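Local coordinates for SsfS6 (Streptomyces sp. SF2575, PDB 4FZR), which belongs to the erythromycin biosynthesis protein CIII-like family and folds into two parallel-sheet domains of the GT-B type that face each other across a cleft, at residues A[76-81]-A[97-102]; A[91-96]-A[331-336]; A[209-214]-A[313-318]. All coordinates share one frame; numbering follows the deposited sequence.

Contact 1: residues A[76-81]-A[97-102]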
# COMPACT_ATOMS: atom_id res chain seq x y z
N GLU A 76 -15.90 -0.51 -24.51
CA GLU A 76 -17.14 0.24 -24.36
C GLU A 76 -17.04 1.64 -24.95
O GLU A 76 -17.97 2.12 -25.60
CB GLU A 76 -17.49 0.35 -22.88
CG GLU A 76 -18.91 0.01 -22.54
CD GLU A 76 -19.09 -0.22 -21.05
OE1 GLU A 76 -18.22 -0.89 -20.45
OE2 GLU A 76 -20.09 0.27 -20.49
N VAL A 77 -15.90 2.29 -24.72
CA VAL A 77 -15.74 3.71 -25.06
C VAL A 77 -14.92 3.87 -26.34
O VAL A 77 -14.97 4.90 -27.00
CB VAL A 77 -15.08 4.53 -23.90
CG1 VAL A 77 -14.96 3.69 -22.63
CG2 VAL A 77 -13.72 5.10 -24.30
N LEU A 78 -14.17 2.83 -26.68
CA LEU A 78 -13.35 2.83 -27.88
C LEU A 78 -14.19 2.57 -29.13
O LEU A 78 -13.85 3.02 -30.23
CB LEU A 78 -12.26 1.77 -27.76
CG LEU A 78 -11.20 1.74 -28.86
CD1 LEU A 78 -10.58 3.11 -29.07
CD2 LEU A 78 -10.13 0.72 -28.53
N SER A 79 -15.30 1.86 -28.96
CA SER A 79 -16.09 1.34 -30.08
C SER A 79 -17.21 2.28 -30.54
O SER A 79 -17.85 2.01 -31.56
CB SER A 79 -16.68 -0.02 -29.70
OG SER A 79 -15.66 -0.97 -29.46
N TRP A 80 -17.45 3.36 -29.81
CA TRP A 80 -18.44 4.35 -30.22
C TRP A 80 -17.87 5.76 -30.13
O TRP A 80 -17.27 6.14 -29.12
CB TRP A 80 -19.72 4.26 -29.38
CG TRP A 80 -20.55 3.04 -29.68
CD1 TRP A 80 -21.62 2.95 -30.53
CD2 TRP A 80 -20.37 1.73 -29.12
NE1 TRP A 80 -22.11 1.67 -30.53
CE2 TRP A 80 -21.36 0.90 -29.68
CE3 TRP A 80 -19.46 1.18 -28.21
CZ2 TRP A 80 -21.47 -0.45 -29.35
CZ3 TRP A 80 -19.58 -0.16 -27.89
CH2 TRP A 80 -20.57 -0.96 -28.46
N ASP A 81 -18.06 6.54 -31.19
CA ASP A 81 -17.57 7.91 -31.22
C ASP A 81 -18.57 8.87 -30.56
O ASP A 81 -19.62 8.45 -30.07
CB ASP A 81 -17.20 8.35 -32.65
CG ASP A 81 -18.39 8.39 -33.60
OD1 ASP A 81 -19.54 8.60 -33.15
OD2 ASP A 81 -18.17 8.23 -34.82
N LEU A 97 -3.37 4.19 -34.12
CA LEU A 97 -2.89 4.92 -32.95
C LEU A 97 -3.80 6.10 -32.63
O LEU A 97 -4.08 6.37 -31.46
CB LEU A 97 -1.46 5.42 -33.19
CG LEU A 97 -0.34 4.63 -32.52
CD1 LEU A 97 -0.52 3.14 -32.72
CD2 LEU A 97 1.02 5.09 -33.04
N GLU A 98 -4.24 6.81 -33.66
CA GLU A 98 -5.13 7.95 -33.47
C GLU A 98 -6.50 7.47 -33.01
O GLU A 98 -7.15 8.12 -32.19
CB GLU A 98 -5.24 8.75 -34.77
CG GLU A 98 -3.94 9.42 -35.19
CD GLU A 98 -3.95 9.92 -36.63
OE1 GLU A 98 -4.65 9.32 -37.47
OE2 GLU A 98 -3.26 10.92 -36.91
N HIS A 99 -6.93 6.34 -33.54
CA HIS A 99 -8.19 5.72 -33.13
C HIS A 99 -8.18 5.48 -31.62
O HIS A 99 -9.10 5.86 -30.90
CB HIS A 99 -8.39 4.41 -33.88
CG HIS A 99 -9.64 3.68 -33.50
ND1 HIS A 99 -9.62 2.46 -32.85
CD2 HIS A 99 -10.94 3.98 -33.69
CE1 HIS A 99 -10.86 2.05 -32.65
NE2 HIS A 99 -11.68 2.95 -33.15
N ILE A 100 -7.12 4.83 -31.15
CA ILE A 100 -6.91 4.59 -29.72
C ILE A 100 -6.93 5.89 -28.93
O ILE A 100 -7.59 5.99 -27.89
CB ILE A 100 -5.57 3.88 -29.48
CG1 ILE A 100 -5.66 2.41 -29.91
CG2 ILE A 100 -5.17 3.97 -28.01
CD1 ILE A 100 -4.34 1.67 -29.86
N GLY A 101 -6.20 6.88 -29.43
CA GLY A 101 -6.11 8.17 -28.77
C GLY A 101 -7.46 8.83 -28.55
O GLY A 101 -7.71 9.39 -27.48
N ARG A 102 -8.33 8.75 -29.55
CA ARG A 102 -9.65 9.36 -29.45
C ARG A 102 -10.50 8.62 -28.42
O ARG A 102 -11.33 9.22 -27.74
CB ARG A 102 -10.34 9.39 -30.81
CG ARG A 102 -9.61 10.25 -31.84
CD ARG A 102 -10.47 10.51 -33.08
NE ARG A 102 -10.74 9.30 -33.84
CZ ARG A 102 -9.94 8.79 -34.77
NH1 ARG A 102 -8.79 9.39 -35.07
NH2 ARG A 102 -10.28 7.68 -35.41

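Contact 2: residues A[91-96]-A[331-336]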
# COMPACT_ATOMS: atom_id res chain seq x y z
N ARG A 91 -6.51 -0.93 -39.77
CA ARG A 91 -5.52 -2.00 -39.82
C ARG A 91 -4.10 -1.43 -39.90
O ARG A 91 -3.16 -2.01 -39.36
CB ARG A 91 -5.79 -2.95 -40.99
CG ARG A 91 -4.98 -4.24 -40.94
CD ARG A 91 -5.25 -5.03 -39.65
NE ARG A 91 -4.29 -6.11 -39.45
CZ ARG A 91 -4.27 -6.89 -38.37
NH1 ARG A 91 -5.15 -6.72 -37.39
NH2 ARG A 91 -3.36 -7.85 -38.27
N GLU A 92 -3.96 -0.30 -40.57
CA GLU A 92 -2.68 0.40 -40.60
C GLU A 92 -2.38 0.94 -39.21
O GLU A 92 -3.28 1.37 -38.49
CB GLU A 92 -2.70 1.54 -41.62
CG GLU A 92 -2.82 1.08 -43.07
CD GLU A 92 -2.53 2.18 -44.07
OE1 GLU A 92 -3.47 2.59 -44.78
OE2 GLU A 92 -1.37 2.63 -44.14
N GLU A 93 -1.11 0.92 -38.83
CA GLU A 93 -0.71 1.24 -37.46
C GLU A 93 -0.98 2.69 -37.06
O GLU A 93 -1.44 2.95 -35.95
CB GLU A 93 0.77 0.93 -37.27
CG GLU A 93 1.38 1.57 -36.03
CD GLU A 93 2.60 0.83 -35.53
OE1 GLU A 93 2.74 -0.37 -35.85
OE2 GLU A 93 3.41 1.44 -34.80
N LYS A 94 -0.70 3.63 -37.96
CA LYS A 94 -0.77 5.05 -37.60
C LYS A 94 -2.20 5.52 -37.31
O LYS A 94 -2.46 6.07 -36.24
CB LYS A 94 -0.15 5.92 -38.69
CG LYS A 94 0.13 7.34 -38.24
CD LYS A 94 -0.67 8.36 -39.03
CE LYS A 94 -0.30 9.79 -38.65
NZ LYS A 94 1.15 10.07 -38.86
N PRO A 95 -3.13 5.31 -38.26
CA PRO A 95 -4.50 5.74 -37.97
C PRO A 95 -5.12 4.92 -36.84
O PRO A 95 -6.12 5.34 -36.25
CB PRO A 95 -5.23 5.48 -39.29
CG PRO A 95 -4.47 4.37 -39.92
CD PRO A 95 -3.03 4.59 -39.54
N LEU A 96 -4.53 3.76 -36.55
CA LEU A 96 -4.96 2.93 -35.43
C LEU A 96 -4.55 3.58 -34.12
O LEU A 96 -5.28 3.52 -33.13
CB LEU A 96 -4.34 1.54 -35.54
CG LEU A 96 -4.70 0.54 -34.44
CD1 LEU A 96 -6.20 0.40 -34.31
CD2 LEU A 96 -4.08 -0.82 -34.74
N GLU A 331 -1.19 -0.53 -28.50
CA GLU A 331 -0.36 0.46 -27.82
C GLU A 331 0.85 -0.16 -27.11
O GLU A 331 1.69 0.56 -26.57
CB GLU A 331 -1.20 1.25 -26.81
CG GLU A 331 -1.77 0.43 -25.67
CD GLU A 331 -2.59 1.26 -24.71
OE1 GLU A 331 -3.81 1.01 -24.60
OE2 GLU A 331 -2.02 2.16 -24.06
N VAL A 332 0.93 -1.48 -27.12
CA VAL A 332 2.05 -2.19 -26.51
C VAL A 332 3.05 -2.65 -27.56
O VAL A 332 4.12 -3.17 -27.23
CB VAL A 332 1.58 -3.42 -25.69
CG1 VAL A 332 0.28 -3.12 -24.97
CG2 VAL A 332 1.42 -4.66 -26.58
N TRP A 333 2.70 -2.45 -28.83
CA TRP A 333 3.57 -2.84 -29.94
C TRP A 333 4.96 -2.22 -29.82
O TRP A 333 5.97 -2.90 -30.00
CB TRP A 333 2.95 -2.42 -31.28
CG TRP A 333 1.84 -3.31 -31.75
CD1 TRP A 333 1.47 -4.51 -31.22
CD2 TRP A 333 0.96 -3.07 -32.85
NE1 TRP A 333 0.41 -5.03 -31.92
CE2 TRP A 333 0.08 -4.16 -32.93
CE3 TRP A 333 0.83 -2.03 -33.79
CZ2 TRP A 333 -0.92 -4.26 -33.90
CZ3 TRP A 333 -0.17 -2.13 -34.75
CH2 TRP A 333 -1.03 -3.23 -34.80
N ASP A 334 5.01 -0.93 -29.50
CA ASP A 334 6.26 -0.18 -29.45
C ASP A 334 7.20 -0.70 -28.36
O ASP A 334 8.42 -0.70 -28.54
CB ASP A 334 5.98 1.31 -29.22
CG ASP A 334 5.39 1.99 -30.44
OD1 ASP A 334 4.81 1.29 -31.29
OD2 ASP A 334 5.50 3.23 -30.53
N SER A 335 6.63 -1.12 -27.23
CA SER A 335 7.43 -1.61 -26.12
C SER A 335 8.04 -2.99 -26.41
O SER A 335 9.14 -3.30 -25.94
CB SER A 335 6.60 -1.66 -24.83
OG SER A 335 5.42 -2.43 -24.98
N ALA A 336 7.34 -3.79 -27.20
CA ALA A 336 7.83 -5.12 -27.55
C ALA A 336 8.95 -5.03 -28.58
O ALA A 336 9.88 -5.84 -28.58
CB ALA A 336 6.69 -5.99 -28.07

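Contact 3: residues A[209-214]-A[313-318]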
# COMPACT_ATOMS: atom_id res chain seq x y z
N PRO A 209 7.76 -2.47 -9.24
CA PRO A 209 6.61 -3.28 -9.65
C PRO A 209 5.49 -3.33 -8.61
O PRO A 209 5.75 -3.53 -7.42
CB PRO A 209 7.20 -4.68 -9.84
CG PRO A 209 8.68 -4.47 -9.96
CD PRO A 209 8.99 -3.27 -9.14
N TYR A 210 4.25 -3.14 -9.06
CA TYR A 210 3.10 -3.51 -8.26
C TYR A 210 2.09 -4.27 -9.10
O TYR A 210 1.43 -3.70 -9.97
CB TYR A 210 2.43 -2.30 -7.61
CG TYR A 210 1.23 -2.70 -6.78
CD1 TYR A 210 1.41 -3.34 -5.56
CD2 TYR A 210 -0.06 -2.46 -7.22
CE1 TYR A 210 0.32 -3.73 -4.80
CE2 TYR A 210 -1.15 -2.85 -6.46
CZ TYR A 210 -0.95 -3.48 -5.25
OH TYR A 210 -2.03 -3.86 -4.49
N ASN A 211 1.96 -5.56 -8.83
CA ASN A 211 1.04 -6.41 -9.57
C ASN A 211 0.08 -7.13 -8.62
O ASN A 211 -0.73 -7.96 -9.06
CB ASN A 211 1.80 -7.46 -10.39
CG ASN A 211 3.09 -6.92 -10.99
OD1 ASN A 211 4.17 -7.13 -10.44
ND2 ASN A 211 2.99 -6.24 -12.12
N GLY A 212 0.17 -6.81 -7.34
CA GLY A 212 -0.43 -7.62 -6.29
C GLY A 212 -1.92 -7.43 -6.09
O GLY A 212 -2.47 -6.39 -6.46
N ARG A 213 -2.57 -8.45 -5.53
CA ARG A 213 -3.88 -8.30 -4.89
C ARG A 213 -3.80 -8.99 -3.53
O ARG A 213 -3.43 -8.37 -2.53
CB ARG A 213 -5.01 -8.90 -5.72
CG ARG A 213 -6.36 -8.90 -4.98
CD ARG A 213 -7.53 -9.24 -5.89
NE ARG A 213 -7.59 -10.66 -6.21
CZ ARG A 213 -8.51 -11.51 -5.74
NH1 ARG A 213 -9.47 -11.10 -4.92
NH2 ARG A 213 -8.48 -12.78 -6.10
N ASN A 214 -4.12 -10.29 -3.51
CA ASN A 214 -3.91 -11.11 -2.33
C ASN A 214 -2.53 -11.76 -2.42
O ASN A 214 -1.76 -11.44 -3.34
CB ASN A 214 -5.02 -12.15 -2.16
CG ASN A 214 -6.18 -11.62 -1.33
OD1 ASN A 214 -6.95 -10.78 -1.78
ND2 ASN A 214 -6.32 -12.14 -0.11
N THR A 313 5.83 -6.46 -18.67
CA THR A 313 7.08 -6.20 -19.36
C THR A 313 8.07 -5.52 -18.44
O THR A 313 9.20 -5.99 -18.26
CB THR A 313 6.87 -5.30 -20.59
OG1 THR A 313 6.08 -6.00 -21.56
CG2 THR A 313 8.20 -4.90 -21.20
N LEU A 314 7.65 -4.41 -17.85
CA LEU A 314 8.51 -3.63 -16.97
C LEU A 314 8.89 -4.42 -15.72
O LEU A 314 9.99 -4.26 -15.19
CB LEU A 314 7.84 -2.31 -16.60
CG LEU A 314 7.84 -1.30 -17.75
CD1 LEU A 314 6.72 -0.29 -17.58
CD2 LEU A 314 9.18 -0.59 -17.83
N THR A 315 7.99 -5.29 -15.26
CA THR A 315 8.28 -6.12 -14.10
C THR A 315 9.43 -7.08 -14.41
O THR A 315 10.39 -7.19 -13.64
CB THR A 315 7.05 -6.94 -13.65
OG1 THR A 315 5.96 -6.06 -13.35
CG2 THR A 315 7.36 -7.75 -12.41
N CYS A 316 9.33 -7.76 -15.54
CA CYS A 316 10.37 -8.69 -15.99
C CYS A 316 11.71 -7.98 -16.21
O CYS A 316 12.75 -8.47 -15.79
CB CYS A 316 9.95 -9.36 -17.30
SG CYS A 316 8.56 -10.50 -17.12
N LEU A 317 11.67 -6.83 -16.87
CA LEU A 317 12.87 -6.02 -17.08
C LEU A 317 13.54 -5.69 -15.75
O LEU A 317 14.74 -5.88 -15.59
CB LEU A 317 12.54 -4.73 -17.84
CG LEU A 317 12.49 -4.79 -19.37
CD1 LEU A 317 12.29 -3.39 -19.94
CD2 LEU A 317 13.76 -5.41 -19.92
N SER A 318 12.76 -5.19 -14.79
CA SER A 318 13.33 -4.73 -13.52
C SER A 318 13.88 -5.88 -12.69
O SER A 318 14.73 -5.69 -11.82
CB SER A 318 12.30 -3.93 -12.72
OG SER A 318 11.56 -4.74 -11.83

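Contact 1: residues A[76-81]-A[97-102]
L78 lays one methyl over the imidazole of H99, and this CH-pi contact carries the packing between 76-81 and 97-102. L78 CD1 stands 4.1 Å from the centroid of the H99 ring, 27° off the ring normal, so it lies over the face but shifted toward the CE1 corner; CE1 of H99 is 3.7 Å from that methyl and 3.8 Å from L78 CG. With CG of L78 trans to its backbone N (chi1 -173°), the isobutyl group is carried across to the neighbouring helix.

The same methyl also touches backbone atoms of the helix. L78 CD1 rests 3.6 Å from the carbonyl O of H99 and 4.0 Å from CA of I100, where one methyl bridges two successive residues.

Polar bonds to residues outside the two segments frame the contact: H99 NE2 is hydrogen-bonded to T87 OG1, which probably helps fix the rotation of the ring under L78, and V77 O accepts from R106 NE. The short helix 74-78 thus lies against the early turns of the long helix 93-122, which touches helix 158-167 through L97, E98 and R102, while I100 reaches the loop residue A330.

Contact 2: residues A[91-96]-A[331-336]
W333 pushes the six-membered part of its indole between E93 and L96 at the start of helix 93-122. E93 runs past it in the opposite direction, with CG trans to the backbone N (chi1 164°) and the rest of the chain extended, which sets the carboxylate beside the indole. E93 OE1 comes to 3.3 Å from W333 CE3 and 3.6 Å from W333 CZ3, and the carboxylate and ring planes are turned 46° against each other, an oblique approach. Nearer the backbone, E93 CB lies 4.1 Å from W333 CZ3.

L96 meets the far end of the same ring. Its CD2 methyl is 3.9 Å from W333 CH2, and the two side chains run at about a right angle, an apolar contact about one helical turn from E93.

The other carboxylate oxygen of E93, OE2, faces D334: E93 OE2 and D334 OD1 are 3.8 Å apart, two like charges with their carboxylate planes 36° apart. E93 has its stronger polar partner just beyond the contact in R337, which forms a salt bridge to OE1. D334 in turn packs on the loop residues A155 and P157. At the N-terminal end of helix 333-341, S335 OG donates to V332 O at 2.7 Å, a bond local to that segment.

The interface therefore joins the two domains by mixed means. W333 and L96 supply apolar packing between them, whereas the facing carboxylates of E93 and D334 would probably be unfavourable alone. The acidic pair is probably tolerated because R337, paired with E93, offsets part of the negative charge.

Contact 3: residues A[209-214]-A[313-318]
N211 donates a side-chain N-H to the hydroxyl of T315, the hydrogen bond between 209-214 and 313-318. N211 ND2 lies 3.2 Å from T315 OG1 with an N-H...O angle of 153°, and the hydroxyl sits near the amide plane, 15° out of it. T315 OG1 also bonds to G311 O, one turn back in its own helix; two bonds hold the hydroxyl, which probably restrains its rotation. With chi1 at -58°, OG1 lies beside the backbone N while CG2 is trans to it; this methyl packs 4.0 Å from P209 CB.

P209 makes the other close touch. Its CG reaches 3.4 Å from S318 OG, a hydroxyl that turns back to donate to T315 O at 3.3 Å. The proline ring thus spans T315 and S318, about one turn apart on the same side of the helix.

The segment's far end is loose. R213 and N214 are exposed and poorly ordered; N214 lies against T59 of the second subunit, but with poor order this touch is uncertain. Between the two regions Y210 turns away from the helix, touching G62 of the second subunit, and the backbone N of G212 lies over the centre of its ring.

A loop following the last strand of the N-terminal sheet, pressed against a helix that follows a strand of the C-terminal sheet, is an interdomain arrangement consistent with the GT-B fold.

Contacts 1 and 2 use successive parts of helix 93-122, with centres about 13 Å apart, and they touch where I100 CD1 lies 4.1 Å from E331 N. Contact 1 stays within the N-terminal domain, whereas contacts 2 and 3 both span the two domains. Contact 3 is nested in the chain loop closed by contact 2; their centres are about 23 Å apart, but their nearest atoms come within about 5 Å. Between contacts 1 and 3 the centres are about 27 Å apart. H310, the first residue of helix 310-318, packs on E331, V332 and S335, so the helix used by contact 3 also meets the segment used by contact 2.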